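Local coordinates for Hit-like protein involved in cell-cycle regulation (Bartonella henselae, PDB 3LB5) that probably binds nucleotides and hydrolyses nucleotide phosphoramidate-type bonds, as a histidine triad (HIT/HINT) protein, and may take part in cell-cycle regulation, at residues P41-Y46 / T145-L150; A53-M58 / G63-I68; P69-R74 / T81-P86. All blocks are in the same frame, centred on the assembly; numbering follows the deposited sequence.

Interaction 1. Residues P41-Y46 / T145-L150; sequences PSVRVY and TPTEIL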
ATOM      1  N   PRO B  41     -12.035 -11.665 -19.205  1.00 10.60           N
ATOM      2  CA  PRO B  41     -12.882 -11.845 -18.025  1.00 10.19           C
ATOM      3  C   PRO B  41     -12.116 -11.599 -16.728  1.00 10.48           C
ATOM      4  O   PRO B  41     -10.870 -11.589 -16.721  1.00  9.68           O
ATOM      5  CB  PRO B  41     -13.315 -13.312 -18.108  1.00 10.64           C
ATOM      6  CG  PRO B  41     -12.207 -13.994 -18.879  1.00 10.58           C
ATOM      7  CD  PRO B  41     -11.582 -12.955 -19.764  1.00  9.34           C
ATOM      8  N   SER B  42     -12.881 -11.348 -15.663  1.00 10.03           N
ATOM      9  CA  SER B  42     -12.353 -11.239 -14.314  1.00 10.93           C
ATOM     10  C   SER B  42     -13.376 -11.811 -13.328  1.00 10.99           C
ATOM     11  O   SER B  42     -14.549 -12.043 -13.676  1.00 11.38           O
ATOM     12  CB  SER B  42     -11.961  -9.799 -13.963  1.00  9.97           C
ATOM     13  OG  SER B  42     -12.937  -8.846 -14.386  1.00 11.28           O
ATOM     14  N   VAL B  43     -12.921 -12.068 -12.109  1.00 10.88           N
ATOM     15  CA  VAL B  43     -13.813 -12.505 -11.063  1.00 10.77           C
ATOM     16  C   VAL B  43     -13.871 -11.316 -10.124  1.00 11.27           C
ATOM     17  O   VAL B  43     -12.992 -11.128  -9.280  1.00 10.43           O
ATOM     18  CB  VAL B  43     -13.300 -13.791 -10.353  1.00 11.09           C
ATOM     19  CG1 VAL B  43     -14.295 -14.230  -9.283  1.00 11.46           C
ATOM     20  CG2 VAL B  43     -13.090 -14.902 -11.365  1.00 10.54           C
ATOM     21  N   ARG B  44     -14.888 -10.490 -10.323  1.00 10.59           N
ATOM     22  CA  ARG B  44     -14.993  -9.228  -9.613  1.00 11.22           C
ATOM     23  C   ARG B  44     -15.734  -9.428  -8.292  1.00 11.18           C
ATOM     24  O   ARG B  44     -16.729 -10.142  -8.242  1.00 10.04           O
ATOM     25  CB  ARG B  44     -15.744  -8.214 -10.479  1.00 10.85           C
ATOM     26  CG  ARG B  44     -15.090  -7.982 -11.844  1.00 11.87           C
ATOM     27  CD  ARG B  44     -15.720  -6.816 -12.609  1.00 10.87           C
ATOM     28  NE  ARG B  44     -15.063  -6.694 -13.910  1.00 11.79           N
ATOM     29  CZ  ARG B  44     -15.164  -5.652 -14.726  1.00 13.36           C
ATOM     30  NH1 ARG B  44     -15.918  -4.599 -14.409  1.00 14.23           N
ATOM     31  NH2 ARG B  44     -14.515  -5.668 -15.876  1.00 14.89           N
ATOM     32  N   VAL B  45     -15.234  -8.800  -7.234  1.00 11.32           N
ATOM     33  CA  VAL B  45     -15.888  -8.851  -5.933  1.00 12.09           C
ATOM     34  C   VAL B  45     -16.618  -7.541  -5.596  1.00 12.52           C
ATOM     35  O   VAL B  45     -17.573  -7.545  -4.834  1.00 13.42           O
ATOM     36  CB  VAL B  45     -14.913  -9.262  -4.792  1.00 12.78           C
ATOM     37  CG1 VAL B  45     -14.356 -10.662  -5.041  1.00 13.47           C
ATOM     38  CG2 VAL B  45     -13.762  -8.287  -4.636  1.00 12.69           C
ATOM     39  N   TYR B  46     -16.176  -6.434  -6.172  1.00 12.50           N
ATOM     40  CA  TYR B  46     -16.736  -5.120  -5.860  1.00 13.80           C
ATOM     41  C   TYR B  46     -16.391  -4.175  -7.003  1.00 13.55           C
ATOM     42  O   TYR B  46     -15.359  -4.329  -7.665  1.00 13.30           O
ATOM     43  CB  TYR B  46     -16.187  -4.587  -4.508  1.00 14.11           C
ATOM     44  CG  TYR B  46     -16.514  -3.127  -4.199  1.00 16.17           C
ATOM     45  CD1 TYR B  46     -17.767  -2.762  -3.721  1.00 19.94           C
ATOM     46  CD2 TYR B  46     -15.561  -2.121  -4.377  1.00 18.78           C
ATOM     47  CE1 TYR B  46     -18.082  -1.428  -3.444  1.00 20.72           C
ATOM     48  CE2 TYR B  46     -15.866  -0.773  -4.109  1.00 21.40           C
ATOM     49  CZ  TYR B  46     -17.132  -0.441  -3.641  1.00 21.74           C
ATOM     50  OH  TYR B  46     -17.459   0.876  -3.360  1.00 23.42           O
ATOM     51  N   THR B 145      -4.950 -20.226 -10.488  1.00 18.40           N
ATOM     52  CA  THR B 145      -6.035 -20.886  -9.755  1.00 17.39           C
ATOM     53  C   THR B 145      -7.256 -21.017 -10.679  1.00 16.88           C
ATOM     54  O   THR B 145      -7.657 -20.025 -11.284  1.00 16.21           O
ATOM     55  CB  THR B 145      -6.406 -20.108  -8.478  1.00 17.03           C
ATOM     56  OG1 THR B 145      -5.291 -20.105  -7.587  1.00 15.32           O
ATOM     57  CG2 THR B 145      -7.585 -20.761  -7.755  1.00 17.47           C
ATOM     58  N   PRO B 146      -7.848 -22.232 -10.784  1.00 16.91           N
ATOM     59  CA  PRO B 146      -9.011 -22.401 -11.671  1.00 16.58           C
ATOM     60  C   PRO B 146     -10.123 -21.385 -11.385  1.00 16.36           C
ATOM     61  O   PRO B 146     -10.370 -21.042 -10.227  1.00 15.61           O
ATOM     62  CB  PRO B 146      -9.478 -23.819 -11.373  1.00 16.91           C
ATOM     63  CG  PRO B 146      -8.225 -24.545 -10.959  1.00 17.37           C
ATOM     64  CD  PRO B 146      -7.390 -23.520 -10.226  1.00 16.52           C
ATOM     65  N   THR B 147     -10.762 -20.895 -12.444  1.00 16.51           N
ATOM     66  CA  THR B 147     -11.737 -19.810 -12.320  1.00 16.55           C
ATOM     67  C   THR B 147     -12.848 -20.148 -11.320  1.00 16.73           C
ATOM     68  O   THR B 147     -13.201 -19.317 -10.481  1.00 16.62           O
ATOM     69  CB  THR B 147     -12.284 -19.394 -13.704  1.00 17.01           C
ATOM     70  OG1 THR B 147     -11.188 -18.948 -14.518  1.00 17.11           O
ATOM     71  CG2 THR B 147     -13.290 -18.250 -13.571  1.00 16.58           C
ATOM     72  N   GLU B 148     -13.361 -21.381 -11.381  1.00 16.39           N
ATOM     73  CA  GLU B 148     -14.384 -21.846 -10.429  1.00 16.03           C
ATOM     74  C   GLU B 148     -13.986 -21.669  -8.947  1.00 15.73           C
ATOM     75  O   GLU B 148     -14.821 -21.274  -8.124  1.00 15.42           O
ATOM     76  CB  GLU B 148     -14.802 -23.295 -10.727  1.00 16.53           C
ATOM     77  N   ILE B 149     -12.720 -21.942  -8.614  1.00 15.12           N
ATOM     78  CA  ILE B 149     -12.224 -21.736  -7.243  1.00 14.46           C
ATOM     79  C   ILE B 149     -12.161 -20.255  -6.832  1.00 14.35           C
ATOM     80  O   ILE B 149     -12.518 -19.906  -5.705  1.00 13.97           O
ATOM     81  CB  ILE B 149     -10.864 -22.436  -6.987  1.00 14.60           C
ATOM     82  CG1 ILE B 149     -11.012 -23.963  -7.118  1.00 14.10           C
ATOM     83  CG2 ILE B 149     -10.308 -22.065  -5.590  1.00 14.94           C
ATOM     84  CD1 ILE B 149      -9.712 -24.753  -6.875  1.00 16.76           C
ATOM     85  N   LEU B 150     -11.720 -19.391  -7.750  1.00 14.13           N
ATOM     86  CA  LEU B 150     -11.695 -17.950  -7.502  1.00 14.15           C
ATOM     87  C   LEU B 150     -13.082 -17.425  -7.180  1.00 14.62           C
ATOM     88  O   LEU B 150     -13.228 -16.532  -6.335  1.00 15.05           O
ATOM     89  CB  LEU B 150     -11.129 -17.191  -8.711  1.00 13.91           C
ATOM     90  CG  LEU B 150      -9.682 -17.528  -9.051  1.00 13.91           C
ATOM     91  CD1 LEU B 150      -9.284 -16.811 -10.322  1.00 10.82           C
ATOM     92  CD2 LEU B 150      -8.777 -17.152  -7.864  1.00 12.15           C
TER
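Thr147 and Leu150, one turn apart on the C-terminal helix, both meet Val43, near the start of the sheet's outermost strand 44-47. Pro146 sits at the N-cap and starts the helix. Its carbonyl O accepts from Leu150 N at 3.3 Å, which sets the first turn that carries both contact residues. Thr147 comes first along this turn. Its methyl CG2 touches CG2 of Val43 at 4.0 Å, at the more exposed margin of the contact. The Thr147 methyl lies anti to the backbone N, while OG1 is turned beside that N (chi1 -60°). This points the methyl, rather than the hydroxyl, at Val43.

Helix 147-160 packs on the antiparallel sheet of the HIT fold, and here meets its edge strand and the loop before it. Val43 is the residue of 41-46 that touches this first turn. The chain turns a corner at Val45, which forms a classic beta bulge with Tyr46 opposite Ala53. Val45 leans on Ala154 and Ile157 farther down the same helix.

Leu150 is buried and gives its base rather than its tip. Its CB lies 4.0 Å from Val43 CG2, the same methyl that meets Thr147. The other valine methyl, CG1, rests 3.9 Å from Leu150 O. Beyond Leu150, Val43 also touches Glu151 and Ala154.

Interaction 2. Residues A53-M58 / G63-I68; sequences AFMDIM and GHTLVI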
ATOM      1  N   ALA B  53     -12.539  -4.244  -7.923  1.00  8.00           N
ATOM      2  CA  ALA B  53     -11.805  -5.186  -7.084  1.00  8.07           C
ATOM      3  C   ALA B  53     -12.092  -6.575  -7.583  1.00  7.78           C
ATOM      4  O   ALA B  53     -13.251  -6.930  -7.816  1.00  8.44           O
ATOM      5  CB  ALA B  53     -12.202  -5.040  -5.591  1.00  7.82           C
ATOM      6  N   PHE B  54     -11.042  -7.378  -7.730  1.00  7.79           N
ATOM      7  CA  PHE B  54     -11.169  -8.642  -8.424  1.00  8.24           C
ATOM      8  C   PHE B  54     -10.095  -9.613  -7.917  1.00  8.73           C
ATOM      9  O   PHE B  54      -9.099  -9.204  -7.327  1.00  8.50           O
ATOM     10  CB  PHE B  54     -11.095  -8.441  -9.958  1.00  7.79           C
ATOM     11  CG  PHE B  54      -9.787  -7.845 -10.437  1.00  9.02           C
ATOM     12  CD1 PHE B  54      -8.754  -8.676 -10.900  1.00  8.15           C
ATOM     13  CD2 PHE B  54      -9.591  -6.458 -10.445  1.00  8.44           C
ATOM     14  CE1 PHE B  54      -7.527  -8.137 -11.362  1.00 10.77           C
ATOM     15  CE2 PHE B  54      -8.357  -5.904 -10.901  1.00 10.28           C
ATOM     16  CZ  PHE B  54      -7.323  -6.756 -11.361  1.00 10.92           C
ATOM     17  N   MET B  55     -10.354 -10.893  -8.102  1.00  9.04           N
ATOM     18  CA  MET B  55      -9.479 -11.931  -7.594  1.00 10.22           C
ATOM     19  C   MET B  55      -8.181 -11.989  -8.385  1.00 10.46           C
ATOM     20  O   MET B  55      -8.194 -11.959  -9.626  1.00 10.46           O
ATOM     21  CB  MET B  55     -10.194 -13.290  -7.640  1.00 10.78           C
ATOM     22  CG  MET B  55     -11.555 -13.324  -6.909  1.00 10.26           C
ATOM     23  SD  MET B  55     -11.500 -12.591  -5.262  1.00 11.10           S
ATOM     24  CE  MET B  55     -10.413 -13.791  -4.466  1.00  8.80           C
ATOM     25  N   ASP B  56      -7.061 -12.065  -7.665  1.00 10.90           N
ATOM     26  CA  ASP B  56      -5.781 -12.368  -8.291  1.00 11.25           C
ATOM     27  C   ASP B  56      -5.800 -13.832  -8.752  1.00 11.19           C
ATOM     28  O   ASP B  56      -6.131 -14.720  -7.961  1.00 11.81           O
ATOM     29  CB  ASP B  56      -4.641 -12.143  -7.275  1.00 11.91           C
ATOM     30  CG  ASP B  56      -3.256 -12.123  -7.924  1.00 12.23           C
ATOM     31  OD1 ASP B  56      -2.988 -12.924  -8.845  1.00 15.52           O
ATOM     32  OD2 ASP B  56      -2.411 -11.304  -7.508  1.00 16.40           O
ATOM     33  N   ILE B  57      -5.459 -14.092 -10.018  1.00 11.22           N
ATOM     34  CA  ILE B  57      -5.477 -15.463 -10.561  1.00 11.11           C
ATOM     35  C   ILE B  57      -4.251 -16.314 -10.197  1.00 11.46           C
ATOM     36  O   ILE B  57      -4.244 -17.526 -10.434  1.00  9.76           O
ATOM     37  CB  ILE B  57      -5.725 -15.524 -12.108  1.00 11.54           C
ATOM     38  CG1 ILE B  57      -4.550 -14.926 -12.898  1.00 11.60           C
ATOM     39  CG2 ILE B  57      -7.105 -14.893 -12.468  1.00 11.52           C
ATOM     40  CD1 ILE B  57      -4.681 -15.092 -14.401  1.00 13.85           C
ATOM     41  N   MET B  58      -3.225 -15.692  -9.628  1.00 11.39           N
ATOM     42  CA  MET B  58      -2.105 -16.456  -9.071  1.00 12.61           C
ATOM     43  C   MET B  58      -1.911 -16.020  -7.623  1.00 12.35           C
ATOM     44  O   MET B  58      -0.931 -15.343  -7.300  1.00 11.57           O
ATOM     45  CB  MET B  58      -0.832 -16.247  -9.889  1.00 13.45           C
ATOM     46  CG  MET B  58      -0.855 -16.903 -11.270  1.00 18.03           C
ATOM     47  SD  MET B  58       0.491 -16.262 -12.296  1.00 28.83           S
ATOM     48  CE  MET B  58      -0.234 -14.733 -12.858  1.00 24.59           C
ATOM     49  N   GLY B  63      -8.024 -15.978  -1.318  1.00 11.20           N
ATOM     50  CA  GLY B  63      -8.741 -14.714  -1.092  1.00 10.13           C
ATOM     51  C   GLY B  63      -7.999 -13.431  -1.480  1.00  8.97           C
ATOM     52  O   GLY B  63      -8.551 -12.328  -1.358  1.00  7.97           O
ATOM     53  N   HIS B  64      -6.756 -13.587  -1.926  1.00  8.35           N
ATOM     54  CA  HIS B  64      -5.885 -12.485  -2.408  1.00  8.60           C
ATOM     55  C   HIS B  64      -6.631 -11.712  -3.508  1.00  8.45           C
ATOM     56  O   HIS B  64      -6.995 -12.283  -4.552  1.00  8.04           O
ATOM     57  CB  HIS B  64      -4.588 -13.117  -2.940  1.00  8.62           C
ATOM     58  CG  HIS B  64      -3.565 -12.156  -3.490  1.00  7.88           C
ATOM     59  ND1 HIS B  64      -2.279 -12.562  -3.762  1.00  9.47           N
ATOM     60  CD2 HIS B  64      -3.621 -10.843  -3.830  1.00  9.37           C
ATOM     61  CE1 HIS B  64      -1.586 -11.549  -4.258  1.00  9.22           C
ATOM     62  NE2 HIS B  64      -2.378 -10.495  -4.315  1.00  8.21           N
ATOM     63  N   THR B  65      -6.871 -10.436  -3.234  1.00  7.90           N
ATOM     64  CA  THR B  65      -7.679  -9.561  -4.075  1.00  8.32           C
ATOM     65  C   THR B  65      -6.842  -8.378  -4.558  1.00  8.35           C
ATOM     66  O   THR B  65      -5.939  -7.890  -3.837  1.00  7.02           O
ATOM     67  CB  THR B  65      -8.902  -9.052  -3.286  1.00  8.77           C
ATOM     68  OG1 THR B  65      -9.597 -10.162  -2.705  1.00 10.47           O
ATOM     69  CG2 THR B  65      -9.886  -8.244  -4.190  1.00  8.10           C
ATOM     70  N   LEU B  66      -7.153  -7.920  -5.777  1.00  8.18           N
ATOM     71  CA  LEU B  66      -6.520  -6.741  -6.343  1.00  8.19           C
ATOM     72  C   LEU B  66      -7.535  -5.606  -6.431  1.00  7.47           C
ATOM     73  O   LEU B  66      -8.708  -5.835  -6.752  1.00  7.01           O
ATOM     74  CB  LEU B  66      -5.971  -7.050  -7.739  1.00  7.93           C
ATOM     75  CG  LEU B  66      -4.991  -8.213  -7.822  1.00 11.22           C
ATOM     76  CD1 LEU B  66      -4.484  -8.392  -9.251  1.00 12.95           C
ATOM     77  CD2 LEU B  66      -3.844  -7.967  -6.878  1.00 10.83           C
ATOM     78  N   VAL B  67      -7.088  -4.385  -6.166  1.00  6.41           N
ATOM     79  CA  VAL B  67      -7.977  -3.212  -6.342  1.00  7.37           C
ATOM     80  C   VAL B  67      -7.319  -2.277  -7.358  1.00  7.95           C
ATOM     81  O   VAL B  67      -6.135  -1.930  -7.203  1.00  7.31           O
ATOM     82  CB  VAL B  67      -8.176  -2.451  -5.028  1.00  6.92           C
ATOM     83  CG1 VAL B  67      -8.864  -1.079  -5.268  1.00  8.37           C
ATOM     84  CG2 VAL B  67      -9.025  -3.285  -4.048  1.00  7.15           C
ATOM     85  N   ILE B  68      -8.069  -1.919  -8.409  1.00  7.54           N
ATOM     86  CA  ILE B  68      -7.543  -0.999  -9.443  1.00  8.21           C
ATOM     87  C   ILE B  68      -8.462   0.197  -9.658  1.00  8.37           C
ATOM     88  O   ILE B  68      -9.690   0.060  -9.559  1.00  8.64           O
ATOM     89  CB  ILE B  68      -7.314  -1.694 -10.848  1.00  8.35           C
ATOM     90  CG1 ILE B  68      -8.628  -2.209 -11.460  1.00  9.49           C
ATOM     91  CG2 ILE B  68      -6.231  -2.786 -10.796  1.00  7.58           C
ATOM     92  CD1 ILE B  68      -8.415  -2.800 -12.912  1.00  8.82           C
TER
HETATM   93  O   HOH W   1      -7.107 -14.841  -5.657  1.00 12.57           O
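This is an antiparallel beta hairpin contact in the interior of the sheet, between strands 51-55 and 65-69. Phe54 and Leu66 form a hydrogen-bonded pair. Leu66 N reaches Phe54 O at 2.8 Å and almost straight, at 177°. Phe54 N returns a bond to Leu66 O. Past the strand end, Asp56 N still binds His64 O at 3.1 Å.

Phe54, Leu66 and Ile68 pack together on one face. Phe54 CG lies between the backbone N and the carbonyl carbon (chi1 61°), which places the ring against Leu66. Leu66 CB sits over one ring face, 4.1 Å from the centroid, and CD1 reaches ring atom CE1. Ile68 CD1 comes to Phe54 CE2 at 3.7 Å, and the two side chains cross at about a right angle. Phe32 meets the ring edge-to-face. On the other face Ala53 CB touches Val67 CG2 at 3.9 Å.

At the turn end, Asp56 lies over the His64 ring. Its CB is 3.9 Å from the ring centroid. OD2 also stands above the ring, with the carboxylate and ring planes 57° apart, but it makes no hydrogen bond to NE2. The His64 nitrogens bind elsewhere: ND1 to Gln60 N and NE2 to His127 ND1. Asp56 OD1 instead accepts from Met58 N at 2.9 Å, which closes an Asx turn. An unidentified ligand, probably from the crystallisation liquor, is hydrogen-bonded to Ile57 N, a position consistent with the nucleotide pocket of HIT proteins.

Interaction 3. Residues P69-R74 / T81-P86; sequences PKKGSR and TETLFP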
ATOM      1  N   PRO B  69      -7.879   1.362 -10.027  1.00  8.99           N
ATOM      2  CA  PRO B  69      -8.714   2.431 -10.563  1.00  8.62           C
ATOM      3  C   PRO B  69      -9.211   2.066 -11.983  1.00  9.19           C
ATOM      4  O   PRO B  69      -8.549   1.341 -12.721  1.00  9.70           O
ATOM      5  CB  PRO B  69      -7.750   3.616 -10.617  1.00  8.43           C
ATOM      6  CG  PRO B  69      -6.397   2.949 -10.894  1.00  8.06           C
ATOM      7  CD  PRO B  69      -6.434   1.671 -10.138  1.00  9.15           C
ATOM      8  N   LYS B  70     -10.362   2.590 -12.367  1.00  8.86           N
ATOM      9  CA  LYS B  70     -10.827   2.428 -13.730  1.00  9.74           C
ATOM     10  C   LYS B  70     -10.089   3.459 -14.594  1.00 10.44           C
ATOM     11  O   LYS B  70      -9.922   3.267 -15.815  1.00 10.55           O
ATOM     12  CB  LYS B  70     -12.338   2.648 -13.783  1.00 10.12           C
ATOM     13  CG  LYS B  70     -13.143   1.475 -13.241  1.00  9.48           C
ATOM     14  CD  LYS B  70     -14.635   1.751 -13.381  1.00 12.00           C
ATOM     15  CE  LYS B  70     -15.448   0.473 -13.139  1.00 13.88           C
ATOM     16  NZ  LYS B  70     -16.921   0.696 -13.143  1.00 13.97           N
ATOM     17  N   LYS B  71      -9.675   4.562 -13.970  1.00  9.42           N
ATOM     18  CA  LYS B  71      -8.884   5.546 -14.692  1.00 10.38           C
ATOM     19  C   LYS B  71      -7.426   5.106 -14.750  1.00 11.26           C
ATOM     20  O   LYS B  71      -6.825   4.830 -13.717  1.00 12.38           O
ATOM     21  CB  LYS B  71      -9.034   6.952 -14.108  1.00  9.48           C
ATOM     22  CG  LYS B  71      -8.241   8.043 -14.883  1.00 10.07           C
ATOM     23  CD  LYS B  71      -8.462   9.435 -14.271  1.00  8.34           C
ATOM     24  CE  LYS B  71      -7.963  10.529 -15.195  1.00  9.71           C
ATOM     25  NZ  LYS B  71      -6.460  10.496 -15.322  1.00  9.48           N
ATOM     26  N   GLY B  72      -6.879   5.060 -15.968  1.00 11.03           N
ATOM     27  CA  GLY B  72      -5.541   4.534 -16.219  1.00 11.46           C
ATOM     28  C   GLY B  72      -4.375   5.370 -15.689  1.00 11.34           C
ATOM     29  O   GLY B  72      -4.331   6.582 -15.866  1.00 11.93           O
ATOM     30  N   SER B  73      -3.449   4.715 -14.996  1.00 11.09           N
ATOM     31  CA  SER B  73      -2.102   5.253 -14.785  1.00 10.23           C
ATOM     32  C   SER B  73      -1.195   4.044 -14.670  1.00  9.93           C
ATOM     33  O   SER B  73      -1.664   2.952 -14.342  1.00  9.91           O
ATOM     34  CB  SER B  73      -2.002   6.161 -13.538  1.00 10.12           C
ATOM     35  OG  SER B  73      -2.225   5.459 -12.332  1.00 10.76           O
ATOM     36  N   ARG B  74       0.088   4.214 -14.967  1.00  9.25           N
ATOM     37  CA  ARG B  74       1.033   3.091 -14.876  1.00  9.79           C
ATOM     38  C   ARG B  74       1.152   2.568 -13.444  1.00  9.85           C
ATOM     39  O   ARG B  74       1.298   1.364 -13.225  1.00  9.99           O
ATOM     40  CB  ARG B  74       2.421   3.517 -15.365  1.00  9.57           C
ATOM     41  CG  ARG B  74       2.459   3.821 -16.884  1.00  9.32           C
ATOM     42  CD  ARG B  74       3.828   4.182 -17.376  1.00 11.17           C
ATOM     43  NE  ARG B  74       4.798   3.100 -17.273  1.00 11.27           N
ATOM     44  CZ  ARG B  74       5.710   2.964 -16.310  1.00 13.91           C
ATOM     45  NH1 ARG B  74       5.793   3.842 -15.304  1.00 10.67           N
ATOM     46  NH2 ARG B  74       6.559   1.931 -16.359  1.00 10.60           N
ATOM     47  N   THR B  81      -3.965  12.577  -8.208  1.00 13.89           N
ATOM     48  CA  THR B  81      -4.201  12.483  -6.760  1.00 14.04           C
ATOM     49  C   THR B  81      -5.689  12.213  -6.437  1.00 13.83           C
ATOM     50  O   THR B  81      -5.995  11.431  -5.529  1.00 13.83           O
ATOM     51  CB  THR B  81      -3.690  13.741  -6.017  1.00 14.45           C
ATOM     52  OG1 THR B  81      -2.353  14.031  -6.445  1.00 13.70           O
ATOM     53  CG2 THR B  81      -3.710  13.534  -4.475  1.00 15.28           C
ATOM     54  N   GLU B  82      -6.612  12.818  -7.186  1.00 13.82           N
ATOM     55  CA  GLU B  82      -8.054  12.592  -6.934  1.00 13.96           C
ATOM     56  C   GLU B  82      -8.460  11.123  -7.083  1.00 13.25           C
ATOM     57  O   GLU B  82      -9.366  10.635  -6.390  1.00 12.73           O
ATOM     58  CB  GLU B  82      -8.941  13.459  -7.833  1.00 14.81           C
ATOM     59  CG  GLU B  82      -8.970  14.945  -7.448  1.00 18.78           C
ATOM     60  CD  GLU B  82      -9.725  15.235  -6.150  1.00 24.11           C
ATOM     61  OE1 GLU B  82     -10.832  14.687  -5.942  1.00 27.81           O
ATOM     62  OE2 GLU B  82      -9.218  16.035  -5.339  1.00 26.33           O
ATOM     63  N   THR B  83      -7.786  10.418  -7.983  1.00 12.01           N
ATOM     64  CA  THR B  83      -8.067   8.998  -8.218  1.00 11.79           C
ATOM     65  C   THR B  83      -7.764   8.155  -6.986  1.00 11.53           C
ATOM     66  O   THR B  83      -8.483   7.208  -6.664  1.00 10.61           O
ATOM     67  CB  THR B  83      -7.260   8.480  -9.432  1.00 11.57           C
ATOM     68  OG1 THR B  83      -7.726   9.144 -10.602  1.00 11.14           O
ATOM     69  CG2 THR B  83      -7.399   6.960  -9.622  1.00  9.48           C
ATOM     70  N   LEU B  84      -6.713   8.543  -6.280  1.00 11.93           N
ATOM     71  CA  LEU B  84      -6.285   7.807  -5.084  1.00 12.19           C
ATOM     72  C   LEU B  84      -7.330   7.730  -3.959  1.00 11.71           C
ATOM     73  O   LEU B  84      -7.288   6.812  -3.158  1.00 11.46           O
ATOM     74  CB  LEU B  84      -4.941   8.353  -4.583  1.00 11.94           C
ATOM     75  CG  LEU B  84      -3.822   8.277  -5.635  1.00 13.49           C
ATOM     76  CD1 LEU B  84      -2.517   8.829  -5.039  1.00 15.01           C
ATOM     77  CD2 LEU B  84      -3.587   6.863  -6.219  1.00 13.12           C
ATOM     78  N   PHE B  85      -8.258   8.684  -3.899  1.00 11.78           N
ATOM     79  CA  PHE B  85      -9.235   8.703  -2.823  1.00 11.65           C
ATOM     80  C   PHE B  85     -10.210   7.531  -2.913  1.00 11.03           C
ATOM     81  O   PHE B  85     -10.264   6.714  -1.988  1.00 10.58           O
ATOM     82  CB  PHE B  85      -9.918  10.087  -2.717  1.00 12.87           C
ATOM     83  CG  PHE B  85      -8.938  11.222  -2.569  1.00 16.08           C
ATOM     84  CD1 PHE B  85      -7.720  11.033  -1.908  1.00 16.63           C
ATOM     85  CD2 PHE B  85      -9.220  12.481  -3.108  1.00 18.83           C
ATOM     86  CE1 PHE B  85      -6.802  12.069  -1.786  1.00 15.80           C
ATOM     87  CE2 PHE B  85      -8.306  13.529  -2.984  1.00 19.28           C
ATOM     88  CZ  PHE B  85      -7.101  13.323  -2.319  1.00 19.42           C
ATOM     89  N   PRO B  86     -10.945   7.400  -4.037  1.00 11.04           N
ATOM     90  CA  PRO B  86     -11.789   6.209  -4.141  1.00 10.70           C
ATOM     91  C   PRO B  86     -11.004   4.904  -4.138  1.00 10.58           C
ATOM     92  O   PRO B  86     -11.536   3.888  -3.709  1.00 10.53           O
ATOM     93  CB  PRO B  86     -12.534   6.406  -5.473  1.00 10.35           C
ATOM     94  CG  PRO B  86     -11.729   7.364  -6.223  1.00 11.01           C
ATOM     95  CD  PRO B  86     -11.184   8.312  -5.172  1.00 11.15           C
TER
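Thr83 meets Pro69 and Lys71 with its two branches, and its side chain is the bridge between the loop after strand 65-69 and the N-terminal part of the long helix 81-101. From CA its CB points at the loop, and there the side chain divides. The methyl CG2 lies anti to the backbone N and goes to Pro69. It touches CB of the proline ring at 3.5 Å, a close apolar contact. The hydroxyl OG1, placed beside the backbone N (chi1 -65°), goes to Lys71. It lies 3.8 Å from CD, well short of the charged end, and the two side chains cross at about a right angle. No hydrogen bond links the segments.

The Lys71 chain is extended up to CE and bends only at its last torsion (chi4 -68°). Its NZ forms a salt bridge with Asp80, which precedes Thr81.

The same helix also meets the second subunit. Phe85 meets Phe85 of the second subunit, and Thr81 OG1 is hydrogen-bonded to Gln92 OE1 of that subunit. Across the loop contact itself, Thr83 is met by carbon on Pro69 and by the aliphatic part of Lys71. The touch is therefore one of van der Waals packing, although a hydroxyl and a lysine take part in it. The lysine lends its methylenes to Thr83, while its charge is paired outside the two segments.

In the fold
From the N terminus, 41-46 leads into edge strand 44-47, and strand 51-55 follows beside it. Interaction 2 closes the short hairpin between 53-58 and 63-68. The chain runs on directly into interaction 3, which closes the loop from the end of strand 65-69 to the start of helix 81-101. These two are in series. Interaction 1 closes last, when helix 147-160 returns to 41-46, and its long loop encloses both others. Interactions 1 and 2 touch, with Val45 N probably bonded to Ala53 O. Interaction 3 lies on the opposite side of the chain's centre, about 23 Å from interaction 1 between centres.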